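PDB 2CW2: superoxide dismutase 1 from Perkinsus marinus, which probably protects cells from oxidative damage as an iron-dependent superoxide dismutase, converting superoxide into hydrogen peroxide and oxygen. Local coordinates for residues S50-T55 against Y193-R198; N43-H48 against L112-G117; P37-K42 against F108-A113. All coordinates share one frame; numbering follows the deposited sequence.

Interaction 1: residues S50-T55 against Y193-R198; sequences SAETLT and YYIDYR
Ser50 and Thr53, at the start of helix 51-73, face Ile195 and Asp196 of the short helix 194-197, with CA atoms 6.7 Å apart for Ser50 and Asp196 and 6.3 Å for Thr53 and Ile195. The carboxylate of Asp196 carries the polar half of the contact. Its OD1 takes the hydroxyl of Ser50 through the syn lone pair, at an OG to OD1 distance of 2.6 Å. Asp196 OD2 is gripped twice, from opposite faces of the carboxylate plane: Ser50 N comes in at 3.0 Å in a nearly straight hydrogen bond (N-H...O 173°), and Thr53 OG1 donates from the other face at 2.7 Å. Three bonds thus fix the rotation of the carboxylate. The OG of Ser50 lies between its backbone N and carbonyl carbon (chi1 66°), from where it also accepts from Thr53 N and caps the helix. The negative group beside this helix N terminus is probably favoured by the helix dipole. A water donates to Thr53 OG1 and accepts from Ile195 N, forming a bridge between the two helices. Next to this network Ile195 supplies a methyl surface: its CG2 lies against the flat carboxylate end of Glu52, 3.6 Å from OE1, while CD1 reaches the flank of Thr53. The extended Glu52 runs past the isoleucine to a salt bridge between its OE2 and Arg198 NH2 of the second subunit. Arg198 of this chain returns the same bridge to Glu52 of that subunit, and Tyr194 OH bonds His61 there. An N-capping serine docked on an aspartate thus joins the alpha-hairpin and C-terminal domains of an iron/manganese superoxide dismutase beside the dimer interface, with the Thr53 side chain about 9 Å from the bound iron.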
loop_
_atom_site.group_PDB
_atom_site.type_symbol
_atom_site.label_atom_id
_atom_site.label_comp_id
_atom_site.label_asym_id
_atom_site.label_seq_id
_atom_site.Cartn_x
_atom_site.Cartn_y
_atom_site.Cartn_z
ATOM N N SER A 50 -18.459 -0.244 5.158
ATOM C CA SER A 50 -19.462 0.739 4.758
ATOM C C SER A 50 -19.847 0.630 3.295
ATOM O O SER A 50 -19.094 0.088 2.486
ATOM C CB SER A 50 -18.982 2.163 5.030
ATOM O OG SER A 50 -17.872 2.516 4.218
ATOM N N ALA A 51 -21.010 1.194 2.958
ATOM C CA ALA A 51 -21.388 1.373 1.551
ATOM C C ALA A 51 -20.373 2.231 0.796
ATOM O O ALA A 51 -20.076 1.986 -0.389
ATOM C CB ALA A 51 -22.792 1.999 1.447
ATOM N N GLU A 52 -19.836 3.243 1.466
ATOM C CA GLU A 52 -18.859 4.107 0.808
ATOM C C GLU A 52 -17.606 3.291 0.435
ATOM O O GLU A 52 -17.066 3.429 -0.673
ATOM C CB GLU A 52 -18.489 5.316 1.688
ATOM C CG GLU A 52 -17.478 6.210 0.991
ATOM C CD GLU A 52 -17.038 7.407 1.804
ATOM O OE1 GLU A 52 -17.582 7.628 2.898
ATOM O OE2 GLU A 52 -16.143 8.143 1.323
ATOM N N THR A 53 -17.174 2.413 1.345
ATOM C CA THR A 53 -16.038 1.522 1.055
ATOM C C THR A 53 -16.319 0.598 -0.128
ATOM O O THR A 53 -15.524 0.511 -1.066
ATOM C CB THR A 53 -15.653 0.720 2.290
ATOM O OG1 THR A 53 -14.966 1.586 3.195
ATOM C CG2 THR A 53 -14.602 -0.384 1.958
ATOM N N LEU A 54 -17.456 -0.075 -0.111
ATOM C CA LEU A 54 -17.785 -0.934 -1.239
ATOM C C LEU A 54 -17.863 -0.192 -2.571
ATOM O O LEU A 54 -17.474 -0.730 -3.610
ATOM C CB LEU A 54 -19.057 -1.712 -0.961
ATOM C CG LEU A 54 -18.867 -2.883 0.009
ATOM C CD1 LEU A 54 -20.206 -3.571 0.301
ATOM C CD2 LEU A 54 -17.851 -3.883 -0.547
ATOM N N THR A 55 -18.358 1.043 -2.548
ATOM C CA THR A 55 -18.463 1.833 -3.761
ATOM C C THR A 55 -17.087 2.163 -4.319
ATOM O O THR A 55 -16.810 1.916 -5.487
ATOM C CB THR A 55 -19.293 3.091 -3.497
ATOM O OG1 THR A 55 -20.602 2.664 -3.109
ATOM C CG2 THR A 55 -19.554 3.863 -4.794
ATOM N N TYR A 193 -9.761 -0.521 3.918
ATOM C CA TYR A 193 -10.265 -0.219 5.248
ATOM C C TYR A 193 -10.148 1.248 5.678
ATOM O O TYR A 193 -10.724 1.630 6.694
ATOM C CB TYR A 193 -9.563 -1.093 6.303
ATOM C CG TYR A 193 -8.044 -0.928 6.395
ATOM C CD1 TYR A 193 -7.462 0.056 7.201
ATOM C CD2 TYR A 193 -7.192 -1.798 5.710
ATOM C CE1 TYR A 193 -6.072 0.181 7.287
ATOM C CE2 TYR A 193 -5.808 -1.676 5.791
ATOM C CZ TYR A 193 -5.256 -0.692 6.579
ATOM O OH TYR A 193 -3.877 -0.604 6.665
ATOM N N TYR A 194 -9.392 2.056 4.945
ATOM C CA TYR A 194 -9.079 3.404 5.462
ATOM C C TYR A 194 -10.291 4.311 5.686
ATOM O O TYR A 194 -10.266 5.139 6.600
ATOM C CB TYR A 194 -8.045 4.138 4.604
ATOM C CG TYR A 194 -7.085 4.964 5.438
ATOM C CD1 TYR A 194 -6.061 4.351 6.150
ATOM C CD2 TYR A 194 -7.196 6.351 5.516
ATOM C CE1 TYR A 194 -5.161 5.084 6.902
ATOM C CE2 TYR A 194 -6.297 7.105 6.288
ATOM C CZ TYR A 194 -5.284 6.451 6.967
ATOM O OH TYR A 194 -4.374 7.140 7.730
ATOM N N ILE A 195 -11.324 4.175 4.855
ATOM C CA ILE A 195 -12.529 5.000 4.997
ATOM C C ILE A 195 -13.227 4.691 6.315
ATOM O O ILE A 195 -13.745 5.583 6.991
ATOM C CB ILE A 195 -13.484 4.775 3.821
ATOM C CG1 ILE A 195 -12.852 5.258 2.527
ATOM C CG2 ILE A 195 -14.821 5.540 3.999
ATOM C CD1 ILE A 195 -13.630 4.808 1.277
ATOM N N ASP A 196 -13.209 3.417 6.687
ATOM C CA ASP A 196 -13.957 2.948 7.841
ATOM C C ASP A 196 -13.170 2.903 9.120
ATOM O O ASP A 196 -13.756 3.002 10.206
ATOM C CB ASP A 196 -14.498 1.556 7.553
ATOM C CG ASP A 196 -15.418 1.551 6.375
ATOM O OD1 ASP A 196 -16.055 2.603 6.141
ATOM O OD2 ASP A 196 -15.574 0.565 5.633
ATOM N N TYR A 197 -11.854 2.720 9.004
ATOM C CA TYR A 197 -11.031 2.407 10.178
ATOM C C TYR A 197 -9.774 3.271 10.251
ATOM O O TYR A 197 -9.028 3.168 11.203
ATOM C CB TYR A 197 -10.628 0.913 10.172
ATOM C CG TYR A 197 -11.841 0.032 10.334
ATOM C CD1 TYR A 197 -12.487 -0.077 11.574
ATOM C CD2 TYR A 197 -12.409 -0.600 9.243
ATOM C CE1 TYR A 197 -13.631 -0.861 11.728
ATOM C CE2 TYR A 197 -13.551 -1.379 9.384
ATOM C CZ TYR A 197 -14.157 -1.502 10.626
ATOM O OH TYR A 197 -15.311 -2.257 10.721
ATOM N N ARG A 198 -9.543 4.077 9.214
ATOM C CA ARG A 198 -8.303 4.836 9.065
ATOM C C ARG A 198 -7.118 3.888 9.281
ATOM O O ARG A 198 -7.064 2.829 8.665
ATOM C CB ARG A 198 -8.277 6.014 10.040
ATOM C CG ARG A 198 -9.370 7.055 9.751
ATOM C CD ARG A 198 -9.014 8.035 8.616
ATOM N NE ARG A 198 -10.068 9.036 8.436
ATOM C CZ ARG A 198 -11.188 8.847 7.751
ATOM N NH1 ARG A 198 -11.424 7.704 7.102
ATOM N NH2 ARG A 198 -12.091 9.821 7.696
HETATM O O HOH W 1 -11.918 1.882 3.144
#

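Interaction 2: residues N43-H48 against L112-G117; sequences NALEPH and LAPNGG
Two type I beta turns, Asn43 to Glu46 in the loop leading to helix 51-73 and Ala113 to Gly116 in the loop after helix 93-110, pack together here, beside the two long helices of the alpha-hairpin domain. They come closest at Leu45 and Pro114, whose CA atoms are 5.2 Å apart. Leu45 carries the inner part of the contact, with its two methyls sent to different targets. CD1 meets the CD1 of Leu112 at 3.8 Å and also lies near CB of that residue, the two leucine side chains crossing at about a right angle. CD2 instead rests on the peptide joining Ala113 to Pro114, 3.7 Å from Pro114 N, and also touches Pro114 CD. With CG of Leu45 opposite the carbonyl carbon about the first torsion (chi1 -52°), the branch swings across to the other turn. Nearer the surface Ala44 touches the proline ring: its CB is 4.1 Å from Pro114 CB, while its carbonyl O approaches the same ring carbon at 3.4 Å. Behind the second turn, Ala113 and Gly117 make backbone hydrogen bonds to Leu211 and Val212, and Leu112 also packs on Met49. On the first turn's side, His48 ND1 bonds Asn207 OD1, so each loop has its own polar tie to the C-terminal part of the chain. Between the turns, methyls and proline ring carbons do the touching, with one carbonyl O and one peptide against them; the contact is mainly van der Waals and depends on close fit and on burying the leucines, while each turn keeps its own backbone bond, Glu46 N to Asn43 O and Gly116 N to Ala113 O.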
loop_
_atom_site.group_PDB
_atom_site.type_symbol
_atom_site.label_atom_id
_atom_site.label_comp_id
_atom_site.label_asym_id
_atom_site.label_seq_id
_atom_site.Cartn_x
_atom_site.Cartn_y
_atom_site.Cartn_z
ATOM N N ASN A 43 -25.029 -1.469 1.108
ATOM C CA ASN A 43 -25.074 -1.322 2.565
ATOM C C ASN A 43 -25.135 -2.658 3.322
ATOM O O ASN A 43 -25.305 -2.697 4.548
ATOM C CB ASN A 43 -26.201 -0.352 2.998
ATOM C CG ASN A 43 -27.583 -0.945 2.861
ATOM O OD1 ASN A 43 -27.742 -2.125 2.538
ATOM N ND2 ASN A 43 -28.612 -0.124 3.144
ATOM N N ALA A 44 -24.932 -3.745 2.582
ATOM C CA ALA A 44 -25.240 -5.076 3.081
ATOM C C ALA A 44 -24.256 -5.582 4.145
ATOM O O ALA A 44 -24.605 -6.468 4.923
ATOM C CB ALA A 44 -25.345 -6.062 1.935
ATOM N N LEU A 45 -23.044 -5.020 4.156
ATOM C CA LEU A 45 -21.978 -5.417 5.078
ATOM C C LEU A 45 -21.819 -4.472 6.279
ATOM O O LEU A 45 -20.893 -4.620 7.095
ATOM C CB LEU A 45 -20.636 -5.531 4.320
ATOM C CG LEU A 45 -20.660 -6.398 3.068
ATOM C CD1 LEU A 45 -19.241 -6.576 2.543
ATOM C CD2 LEU A 45 -21.318 -7.751 3.365
ATOM N N GLU A 46 -22.722 -3.503 6.409
ATOM C CA GLU A 46 -22.667 -2.584 7.552
ATOM C C GLU A 46 -23.055 -3.302 8.844
ATOM O O GLU A 46 -23.894 -4.209 8.822
ATOM C CB GLU A 46 -23.574 -1.371 7.306
ATOM C CG GLU A 46 -22.782 -0.101 6.938
ATOM C CD GLU A 46 -23.149 0.434 5.570
ATOM O OE1 GLU A 46 -22.908 1.627 5.257
ATOM O OE2 GLU A 46 -23.686 -0.364 4.787
ATOM N N PRO A 47 -22.475 -2.905 9.974
ATOM C CA PRO A 47 -21.553 -1.767 10.078
ATOM C C PRO A 47 -20.071 -2.101 9.881
ATOM O O PRO A 47 -19.212 -1.205 9.970
ATOM C CB PRO A 47 -21.782 -1.291 11.515
ATOM C CG PRO A 47 -22.040 -2.576 12.275
ATOM C CD PRO A 47 -22.726 -3.535 11.284
ATOM N N HIS A 48 -19.770 -3.370 9.607
ATOM C CA HIS A 48 -18.389 -3.831 9.494
ATOM C C HIS A 48 -17.638 -3.213 8.306
ATOM O O HIS A 48 -16.453 -2.920 8.396
ATOM C CB HIS A 48 -18.387 -5.365 9.394
ATOM C CG HIS A 48 -19.332 -6.011 10.357
ATOM N ND1 HIS A 48 -19.168 -5.920 11.720
ATOM C CD2 HIS A 48 -20.487 -6.689 10.160
ATOM C CE1 HIS A 48 -20.159 -6.552 12.324
ATOM N NE2 HIS A 48 -20.976 -7.021 11.402
ATOM N N LEU A 112 -16.938 -12.316 1.293
ATOM C CA LEU A 112 -17.729 -11.628 2.310
ATOM C C LEU A 112 -19.221 -11.862 2.056
ATOM O O LEU A 112 -19.616 -12.176 0.935
ATOM C CB LEU A 112 -17.455 -10.115 2.304
ATOM C CG LEU A 112 -16.009 -9.677 2.115
ATOM C CD1 LEU A 112 -15.887 -8.157 1.934
ATOM C CD2 LEU A 112 -15.196 -10.187 3.296
ATOM N N ALA A 113 -20.044 -11.709 3.082
ATOM C CA ALA A 113 -21.488 -11.916 2.907
ATOM C C ALA A 113 -22.271 -11.269 4.056
ATOM O O ALA A 113 -21.820 -11.262 5.194
ATOM C CB ALA A 113 -21.808 -13.409 2.818
ATOM N N PRO A 114 -23.440 -10.720 3.747
ATOM C CA PRO A 114 -24.293 -10.104 4.775
ATOM C C PRO A 114 -24.744 -11.084 5.849
ATOM O O PRO A 114 -24.958 -10.657 6.987
ATOM C CB PRO A 114 -25.509 -9.591 3.992
ATOM C CG PRO A 114 -25.402 -10.153 2.612
ATOM C CD PRO A 114 -24.021 -10.648 2.397
ATOM N N ASN A 115 -24.909 -12.359 5.521
ATOM C CA ASN A 115 -25.312 -13.307 6.564
ATOM C C ASN A 115 -24.129 -14.205 6.903
ATOM O O ASN A 115 -24.301 -15.358 7.324
ATOM C CB ASN A 115 -26.520 -14.140 6.125
ATOM C CG ASN A 115 -27.149 -14.932 7.283
ATOM O OD1 ASN A 115 -27.241 -14.446 8.394
ATOM N ND2 ASN A 115 -27.560 -16.168 7.008
ATOM N N GLY A 116 -22.921 -13.684 6.705
ATOM C CA GLY A 116 -21.727 -14.483 6.946
ATOM C C GLY A 116 -21.229 -14.326 8.380
ATOM O O GLY A 116 -21.993 -13.986 9.282
ATOM N N GLY A 117 -19.935 -14.568 8.578
ATOM C CA GLY A 117 -19.299 -14.405 9.876
ATOM C C GLY A 117 -19.435 -15.605 10.786
ATOM O O GLY A 117 -19.899 -16.689 10.388
#

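Interaction 3: residues P37-K42 against F108-A113; sequences PLPYVK and FFNNLA
Phe109, in the last turn of helix 93-110, meets the N-terminal loop around Leu38 and Tyr40, within the alpha-hairpin domain of the iron/manganese superoxide dismutase fold. Leu38 lays CD1 over one face of the Phe109 ring, a CH-pi contact 3.9 Å from the centroid and 27° off the ring normal. The methyl is offset toward the rim and comes closest to the ring at CG, 3.5 Å away. The same ring meets His57, an iron ligand, edge to face, and the Phe109 side chain lies about 6 Å from the iron; Leu38, which also packs on His58, thus backs a second-shell aromatic. Asn110 follows, its CB directed away from the loop, yet its amide turns back so that ND2 lies 3.5 Å from CG of Pro39, which crosses it at about a right angle. Leu112 brings CB to within 3.8 Å of Tyr40 OH, and its carbonyl O approaches CE2 of that ring at 3.3 Å. Ala113, at the end of the segment, touches the ring more loosely through CA. Tyr40 holds its ring between the backbone N and the carbonyl carbon, at an unusually small chi1 of 33°, which aims the phenol at the helix end; Pro39 CD sits over one ring face, and Leu54 of helix 51-73 packs on the ring too. Phe109 O lies at the tyrosine's edge, near the ring plane, and Tyr40 OH donates to it at 2.7 Å, only slightly tilted from the carbonyl plane, with a C=O...O angle of 116°.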
loop_
_atom_site.group_PDB
_atom_site.type_symbol
_atom_site.label_atom_id
_atom_site.label_comp_id
_atom_site.label_asym_id
_atom_site.label_seq_id
_atom_site.Cartn_x
_atom_site.Cartn_y
_atom_site.Cartn_z
ATOM N N PRO A 37 -20.286 -8.126 -10.764
ATOM C CA PRO A 37 -20.992 -7.308 -9.782
ATOM C C PRO A 37 -20.828 -7.898 -8.398
ATOM O O PRO A 37 -20.588 -9.094 -8.252
ATOM C CB PRO A 37 -22.466 -7.410 -10.226
ATOM C CG PRO A 37 -22.521 -8.725 -10.893
ATOM C CD PRO A 37 -21.215 -8.844 -11.653
ATOM N N LEU A 38 -20.915 -7.035 -7.398
ATOM C CA LEU A 38 -20.951 -7.454 -6.002
ATOM C C LEU A 38 -22.131 -8.391 -5.816
ATOM O O LEU A 38 -23.211 -8.168 -6.387
ATOM C CB LEU A 38 -21.161 -6.233 -5.117
ATOM C CG LEU A 38 -20.041 -5.602 -4.298
ATOM C CD1 LEU A 38 -18.624 -6.006 -4.706
ATOM C CD2 LEU A 38 -20.190 -4.078 -4.158
ATOM N N PRO A 39 -21.954 -9.436 -5.020
ATOM C CA PRO A 39 -23.069 -10.346 -4.710
ATOM C C PRO A 39 -24.067 -9.839 -3.657
ATOM O O PRO A 39 -24.908 -10.624 -3.213
ATOM C CB PRO A 39 -22.373 -11.643 -4.255
ATOM C CG PRO A 39 -20.920 -11.285 -3.998
ATOM C CD PRO A 39 -20.681 -9.858 -4.415
ATOM N N TYR A 40 -23.982 -8.562 -3.277
ATOM C CA TYR A 40 -24.872 -7.966 -2.279
ATOM C C TYR A 40 -24.961 -6.467 -2.563
ATOM O O TYR A 40 -24.114 -5.903 -3.290
ATOM C CB TYR A 40 -24.340 -8.224 -0.847
ATOM C CG TYR A 40 -22.820 -8.264 -0.805
ATOM C CD1 TYR A 40 -22.074 -7.087 -0.891
ATOM C CD2 TYR A 40 -22.135 -9.482 -0.729
ATOM C CE1 TYR A 40 -20.686 -7.117 -0.915
ATOM C CE2 TYR A 40 -20.743 -9.525 -0.747
ATOM C CZ TYR A 40 -20.029 -8.329 -0.840
ATOM O OH TYR A 40 -18.655 -8.348 -0.860
ATOM N N VAL A 41 -25.971 -5.814 -1.993
ATOM C CA VAL A 41 -26.139 -4.378 -2.193
ATOM C C VAL A 41 -25.092 -3.637 -1.351
ATOM O O VAL A 41 -24.435 -4.231 -0.483
ATOM C CB VAL A 41 -27.555 -3.918 -1.823
ATOM C CG1 VAL A 41 -28.589 -4.701 -2.649
ATOM C CG2 VAL A 41 -27.772 -4.109 -0.328
ATOM N N LYS A 42 -24.927 -2.351 -1.618
ATOM C CA LYS A 42 -23.830 -1.588 -1.032
ATOM C C LYS A 42 -23.843 -1.471 0.491
ATOM O O LYS A 42 -22.767 -1.415 1.109
ATOM C CB LYS A 42 -23.751 -0.205 -1.675
ATOM C CG LYS A 42 -23.401 -0.252 -3.159
ATOM C CD LYS A 42 -21.938 -0.685 -3.387
ATOM C CE LYS A 42 -21.564 -0.669 -4.872
ATOM N NZ LYS A 42 -21.615 0.697 -5.471
ATOM N N PHE A 108 -12.142 -11.664 -3.142
ATOM C CA PHE A 108 -12.351 -10.971 -1.856
ATOM C C PHE A 108 -13.838 -10.662 -1.631
ATOM O O PHE A 108 -14.414 -11.012 -0.608
ATOM C CB PHE A 108 -11.518 -9.673 -1.793
ATOM C CG PHE A 108 -11.711 -8.874 -0.508
ATOM C CD1 PHE A 108 -11.395 -9.427 0.729
ATOM C CD2 PHE A 108 -12.180 -7.560 -0.555
ATOM C CE1 PHE A 108 -11.571 -8.701 1.899
ATOM C CE2 PHE A 108 -12.346 -6.817 0.615
ATOM C CZ PHE A 108 -12.037 -7.400 1.848
ATOM N N PHE A 109 -14.475 -10.022 -2.599
ATOM C CA PHE A 109 -15.869 -9.616 -2.424
ATOM C C PHE A 109 -16.810 -10.839 -2.350
ATOM O O PHE A 109 -17.831 -10.805 -1.642
ATOM C CB PHE A 109 -16.292 -8.650 -3.558
ATOM C CG PHE A 109 -15.562 -7.310 -3.545
ATOM C CD1 PHE A 109 -15.021 -6.789 -4.716
ATOM C CD2 PHE A 109 -15.490 -6.544 -2.385
ATOM C CE1 PHE A 109 -14.358 -5.548 -4.728
ATOM C CE2 PHE A 109 -14.817 -5.313 -2.378
ATOM C CZ PHE A 109 -14.251 -4.808 -3.571
ATOM N N ASN A 110 -16.455 -11.911 -3.065
ATOM C CA ASN A 110 -17.183 -13.180 -2.960
ATOM C C ASN A 110 -17.044 -13.795 -1.565
ATOM O O ASN A 110 -17.947 -14.504 -1.090
ATOM C CB ASN A 110 -16.682 -14.178 -4.020
ATOM C CG ASN A 110 -17.267 -13.903 -5.412
ATOM O OD1 ASN A 110 -16.680 -14.276 -6.459
ATOM N ND2 ASN A 110 -18.425 -13.297 -5.436
ATOM N N ASN A 111 -15.917 -13.479 -0.920
ATOM C CA ASN A 111 -15.499 -14.046 0.363
ATOM C C ASN A 111 -16.170 -13.377 1.548
ATOM O O ASN A 111 -15.961 -13.800 2.687
ATOM C CB ASN A 111 -13.960 -13.917 0.500
ATOM C CG ASN A 111 -13.401 -14.701 1.649
ATOM O OD1 ASN A 111 -12.216 -14.949 1.708
ATOM N ND2 ASN A 111 -14.276 -15.124 2.574
ATOM N N LEU A 112 -16.938 -12.316 1.293
ATOM C CA LEU A 112 -17.729 -11.628 2.310
ATOM C C LEU A 112 -19.221 -11.862 2.056
ATOM O O LEU A 112 -19.616 -12.176 0.935
ATOM C CB LEU A 112 -17.455 -10.115 2.304
ATOM C CG LEU A 112 -16.009 -9.677 2.115
ATOM C CD1 LEU A 112 -15.887 -8.157 1.934
ATOM C CD2 LEU A 112 -15.196 -10.187 3.296
ATOM N N ALA A 113 -20.044 -11.709 3.082
ATOM C CA ALA A 113 -21.488 -11.916 2.907
ATOM C C ALA A 113 -22.271 -11.269 4.056
ATOM O O ALA A 113 -21.820 -11.262 5.194
ATOM C CB ALA A 113 -21.808 -13.409 2.818
#

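Overall arrangement
From the N terminus, the loop 37-48 runs into helix 51-73 and supplies first segments to interactions 3 and 2 in turn; both close on 108-117, where helix 93-110 ends, so their loops enclose the helical hairpin. They share Leu112 and Ala113, and Tyr40 packs on Leu45 and Pro114. Interaction 1 starts further along, at 50-55, but closes much later, on 193-198; its span therefore crosses the other two. Leu54, on the 50-55 segment of interaction 1, packs on Leu45 and Tyr40 of the other two, while Tyr197 OH to His48 O and Thr55 OG1 to Lys42 NZ add polar links. Together they tie the N-terminal loop to the hairpin and the hairpin to the C-terminal domain.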